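Local structure of fimbrin (1RT8) at residues 220-225 with 241-246; 492-495 with 501-504. The protein binds and cross-links actin filaments through two actin-binding regions built of calponin-homology domains, and takes part in cell polarity, cytokinesis, mating and spore formation. All blocks are in the same frame, centred on the assembly; numbering follows the deposited sequence.

Contact 1. Residues 220-225 with 241-246; sequences QRAEQV and TAMVAG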
loop_
_atom_site.group_PDB
_atom_site.type_symbol
_atom_site.label_atom_id
_atom_site.label_comp_id
_atom_site.label_asym_id
_atom_site.label_seq_id
_atom_site.Cartn_x
_atom_site.Cartn_y
_atom_site.Cartn_z
ATOM N N GLN A 220 23.738 -21.602 -18.728
ATOM C CA GLN A 220 23.358 -22.986 -18.457
ATOM C C GLN A 220 23.196 -23.188 -16.964
ATOM O O GLN A 220 22.332 -23.940 -16.519
ATOM C CB GLN A 220 24.414 -23.967 -18.973
ATOM C CG GLN A 220 24.509 -24.070 -20.485
ATOM C CD GLN A 220 25.627 -25.002 -20.925
ATOM O OE1 GLN A 220 25.697 -26.154 -20.489
ATOM N NE2 GLN A 220 26.508 -24.507 -21.789
ATOM N N ARG A 221 24.041 -22.525 -16.185
ATOM C CA ARG A 221 23.954 -22.650 -14.741
ATOM C C ARG A 221 22.607 -22.106 -14.271
ATOM O O ARG A 221 21.968 -22.679 -13.386
ATOM C CB ARG A 221 25.087 -21.870 -14.077
ATOM C CG ARG A 221 25.143 -22.021 -12.569
ATOM C CD ARG A 221 26.167 -21.058 -12.005
ATOM N NE ARG A 221 27.458 -21.226 -12.669
ATOM C CZ ARG A 221 28.418 -20.309 -12.680
ATOM N NH1 ARG A 221 28.233 -19.151 -12.056
ATOM N NH2 ARG A 221 29.562 -20.542 -13.321
ATOM N N ALA A 222 22.183 -20.998 -14.870
ATOM C CA ALA A 222 20.916 -20.365 -14.516
ATOM C C ALA A 222 19.755 -21.321 -14.749
ATOM O O ALA A 222 18.807 -21.358 -13.968
ATOM C CB ALA A 222 20.712 -19.102 -15.340
ATOM N N GLU A 223 19.832 -22.083 -15.835
ATOM C CA GLU A 223 18.788 -23.044 -16.165
ATOM C C GLU A 223 18.789 -24.184 -15.158
ATOM O O GLU A 223 17.733 -24.642 -14.724
ATOM C CB GLU A 223 19.004 -23.592 -17.576
ATOM C CG GLU A 223 18.061 -24.718 -17.956
ATOM C CD GLU A 223 16.600 -24.333 -17.822
ATOM O OE1 GLU A 223 16.208 -23.284 -18.380
ATOM O OE2 GLU A 223 15.845 -25.085 -17.166
ATOM N N GLN A 224 19.981 -24.634 -14.783
ATOM C CA GLN A 224 20.116 -25.714 -13.822
ATOM C C GLN A 224 19.584 -25.273 -12.471
ATOM O O GLN A 224 18.985 -26.067 -11.750
ATOM C CB GLN A 224 21.588 -26.142 -13.694
ATOM C CG GLN A 224 22.070 -27.025 -14.839
ATOM C CD GLN A 224 23.586 -27.196 -14.889
ATOM O OE1 GLN A 224 24.272 -27.136 -13.868
ATOM N NE2 GLN A 224 24.109 -27.431 -16.086
ATOM N N VAL A 225 19.797 -24.003 -12.132
ATOM C CA VAL A 225 19.321 -23.470 -10.857
ATOM C C VAL A 225 17.803 -23.486 -10.814
ATOM O O VAL A 225 17.204 -23.818 -9.785
ATOM C CB VAL A 225 19.783 -22.001 -10.627
ATOM C CG1 VAL A 225 18.903 -21.328 -9.559
ATOM C CG2 VAL A 225 21.245 -21.974 -10.187
ATOM N N THR A 241 17.431 -16.264 -18.652
ATOM C CA THR A 241 17.848 -14.980 -19.208
ATOM C C THR A 241 17.555 -13.811 -18.264
ATOM O O THR A 241 18.346 -12.872 -18.168
ATOM C CB THR A 241 17.165 -14.717 -20.578
ATOM O OG1 THR A 241 15.769 -15.028 -20.483
ATOM C CG2 THR A 241 17.801 -15.573 -21.674
ATOM N N ALA A 242 16.427 -13.868 -17.560
ATOM C CA ALA A 242 16.074 -12.802 -16.623
ATOM C C ALA A 242 17.021 -12.846 -15.426
ATOM O O ALA A 242 17.316 -11.820 -14.813
ATOM C CB ALA A 242 14.627 -12.956 -16.158
ATOM N N MET A 243 17.495 -14.042 -15.097
ATOM C CA MET A 243 18.417 -14.207 -13.983
ATOM C C MET A 243 19.759 -13.569 -14.306
ATOM O O MET A 243 20.266 -12.740 -13.546
ATOM C CB MET A 243 18.656 -15.685 -13.675
ATOM C CG MET A 243 19.623 -15.877 -12.514
ATOM S SD MET A 243 20.087 -17.589 -12.201
ATOM C CE MET A 243 18.563 -18.233 -11.652
ATOM N N VAL A 244 20.332 -13.981 -15.432
ATOM C CA VAL A 244 21.624 -13.474 -15.878
ATOM C C VAL A 244 21.560 -11.978 -16.163
ATOM O O VAL A 244 22.557 -11.268 -16.021
ATOM C CB VAL A 244 22.090 -14.215 -17.147
ATOM C CG1 VAL A 244 23.354 -13.579 -17.696
ATOM C CG2 VAL A 244 22.342 -15.674 -16.818
ATOM N N ALA A 245 20.385 -11.505 -16.566
ATOM C CA ALA A 245 20.203 -10.087 -16.860
ATOM C C ALA A 245 20.053 -9.289 -15.568
ATOM O O ALA A 245 20.078 -8.065 -15.584
ATOM C CB ALA A 245 18.977 -9.892 -17.741
ATOM N N GLY A 246 19.890 -9.990 -14.449
ATOM C CA GLY A 246 19.739 -9.318 -13.166
ATOM C C GLY A 246 18.465 -8.502 -13.012
ATOM O O GLY A 246 18.471 -7.441 -12.386
#

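Contact 2. Residues 492-495 with 501-504; sequences PEDI and RLVL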
loop_
_atom_site.group_PDB
_atom_site.type_symbol
_atom_site.label_atom_id
_atom_site.label_comp_id
_atom_site.label_asym_id
_atom_site.label_seq_id
_atom_site.Cartn_x
_atom_site.Cartn_y
_atom_site.Cartn_z
ATOM N N PRO A 492 -12.031 -0.732 7.003
ATOM C CA PRO A 492 -13.384 -0.891 7.535
ATOM C C PRO A 492 -13.433 -0.898 9.066
ATOM O O PRO A 492 -14.306 -0.279 9.688
ATOM C CB PRO A 492 -13.828 -2.221 6.937
ATOM C CG PRO A 492 -13.128 -2.232 5.598
ATOM C CD PRO A 492 -11.746 -1.732 5.957
ATOM N N GLU A 493 -12.479 -1.595 9.668
ATOM C CA GLU A 493 -12.424 -1.721 11.111
ATOM C C GLU A 493 -12.328 -0.386 11.847
ATOM O O GLU A 493 -12.741 -0.279 12.997
ATOM C CB GLU A 493 -11.252 -2.623 11.508
ATOM C CG GLU A 493 -9.895 -1.981 11.336
ATOM C CD GLU A 493 -8.784 -2.837 11.900
ATOM O OE1 GLU A 493 -8.250 -3.691 11.161
ATOM O OE2 GLU A 493 -8.454 -2.665 13.088
ATOM N N ASP A 494 -11.788 0.635 11.196
ATOM C CA ASP A 494 -11.679 1.931 11.855
ATOM C C ASP A 494 -13.057 2.567 12.053
ATOM O O ASP A 494 -13.292 3.290 13.030
ATOM C CB ASP A 494 -10.751 2.842 11.056
ATOM C CG ASP A 494 -9.340 2.290 10.971
ATOM O OD1 ASP A 494 -8.817 1.845 12.018
ATOM O OD2 ASP A 494 -8.749 2.304 9.869
ATOM N N ILE A 495 -13.973 2.294 11.125
ATOM C CA ILE A 495 -15.335 2.805 11.234
ATOM C C ILE A 495 -16.123 1.943 12.241
ATOM O O ILE A 495 -16.795 2.473 13.131
ATOM C CB ILE A 495 -16.041 2.777 9.854
ATOM C CG1 ILE A 495 -15.457 3.876 8.954
ATOM C CG2 ILE A 495 -17.547 2.944 10.021
ATOM C CD1 ILE A 495 -15.950 3.803 7.522
ATOM N N ARG A 501 -10.965 10.195 15.095
ATOM C CA ARG A 501 -10.141 10.902 14.119
ATOM C C ARG A 501 -10.177 10.229 12.754
ATOM O O ARG A 501 -10.116 10.898 11.717
ATOM C CB ARG A 501 -8.691 10.977 14.585
ATOM C CG ARG A 501 -8.495 11.763 15.855
ATOM C CD ARG A 501 -7.054 11.678 16.266
ATOM N NE ARG A 501 -6.765 12.571 17.369
ATOM C CZ ARG A 501 -5.635 12.547 18.064
ATOM N NH1 ARG A 501 -4.693 11.664 17.767
ATOM N NH2 ARG A 501 -5.446 13.419 19.045
ATOM N N LEU A 502 -10.268 8.908 12.751
ATOM C CA LEU A 502 -10.280 8.188 11.493
ATOM C C LEU A 502 -11.639 8.328 10.828
ATOM O O LEU A 502 -11.728 8.367 9.601
ATOM C CB LEU A 502 -9.896 6.723 11.720
ATOM C CG LEU A 502 -8.552 6.563 12.456
ATOM C CD1 LEU A 502 -8.119 5.090 12.496
ATOM C CD2 LEU A 502 -7.483 7.392 11.757
ATOM N N VAL A 503 -12.696 8.427 11.628
ATOM C CA VAL A 503 -14.021 8.611 11.055
ATOM C C VAL A 503 -14.061 9.998 10.414
ATOM O O VAL A 503 -14.589 10.169 9.320
ATOM C CB VAL A 503 -15.142 8.530 12.123
ATOM C CG1 VAL A 503 -16.464 9.052 11.532
ATOM C CG2 VAL A 503 -15.317 7.080 12.598
ATOM N N LEU A 504 -13.488 10.989 11.085
ATOM C CA LEU A 504 -13.501 12.348 10.547
ATOM C C LEU A 504 -12.710 12.424 9.243
ATOM O O LEU A 504 -13.128 13.105 8.305
ATOM C CB LEU A 504 -12.974 13.348 11.591
ATOM C CG LEU A 504 -13.124 14.848 11.262
ATOM C CD1 LEU A 504 -13.114 15.699 12.539
ATOM C CD2 LEU A 504 -12.021 15.260 10.321
#

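Contact 1. Residues 220-225 with 241-246
M243 lays its thioether against A222 and reaches past it to V225, and these two touches account for most of a small apolar interface. The sulfur does the first: M243 SD sits 3.5 Å from A222 CB and 3.7 Å from A222 CA, so it rests on the flank of the alanine and not merely on its methyl. The CA atoms of the two residues are 6.7 Å apart, a close approach consistent with the small alanine side chain. The second touch belongs to the end of the methionine side chain. M243 is extended through its first two torsions, with CG anti to the backbone N (chi1 180°), and bends only at chi3 (-67°); that bend turns CE along helix 218-230 to within 3.8 Å of V225 CG1, the two side chains meeting at a slant. V244 reaches the A222 methyl from another direction, with one branch only: V244 CG2 lies 4.1 Å from A222 CB, a looser touch nearer the solvent. With M243 replaced by an alanine, A222 and V225 would probably lose their sulfur and methyl neighbours, and a gap is likely to open between the helices. Y196 of helix 194-203 meets both V225 and M243, and L226 also touches M243. The short helix closes in a Schellman motif, with G246 at positive phi and G246 N bonded to M243 O at 2.9 Å. The arrangement is that of a short helix packed on a longer one, helix 240-244 on helix 218-230, within the all-helical second calponin-homology domain.

Contact 2. Residues 492-495 with 501-504
This is a buried helix-helix contact between near neighbours in the chain: the short helix 492-496 lies against the start of helix 500-511, which runs almost to the C-terminus, inside the fourth calponin-homology domain. Two backbone approaches define it, with CA atoms 6.4 Å apart for D494 and L502 and 6.0 Å for I495 and V503. All four residues are buried.

The chief side-chain meeting joins an acid to a leucine branch. L502 CD1 comes 3.4 Å from both D494 CG and D494 OD1, and lies 3.7 Å from D494 CB, whereas D494 OD2 is more distant at 3.9 Å. The methyl sits over the face of the carboxylate, almost directly above CG and nearer OD1 than OD2, and the two side chains cross at an angle. Each has CG anti to its own carbonyl carbon (chi1 -62° in D494, -54° in L502), which brings the carboxylate and the CD1 branch together beyond the two CB atoms.

The leucine methyl offers the acid no polar partner; those lie outside the two segments. D494 OD2 forms a salt bridge with R285 of helix 282-296 and accepts a hydrogen bond from L491 N, while OD1 pairs with R499, a residue of the connecting turn. Such partners would be expected to favour the charged form of this buried carboxylate and to fix its rotation.

V503 completes the interface more loosely, its CG2 branch standing 4.3 Å from D494 O and 4.5 Å from I495 CA. A short helix set against the first turns of the next, longer helix across a brief connection, within the fourth calponin-homology domain and tied by D494 to helix 282-296 of the third calponin-homology range, characterises this end of the second actin-binding region.

In the fold
The two contacts lie in series along the chain, contact 1 closing well before contact 2 opens, and they do not touch: their centres are 48 Å apart and their nearest atoms about 36 Å. They stand on opposite sides of the chain's centre and share no helix. Contact 1 joins helices 218-230 and 240-244 in the second calponin-homology domain, part of actin-binding region 1; contact 2 joins helices 492-496 and 500-511 in the fourth, part of region 2. Both set a short helix against a longer one. They fall in the two actin-binding regions of one chain, an arrangement consistent with cross-linking of filaments.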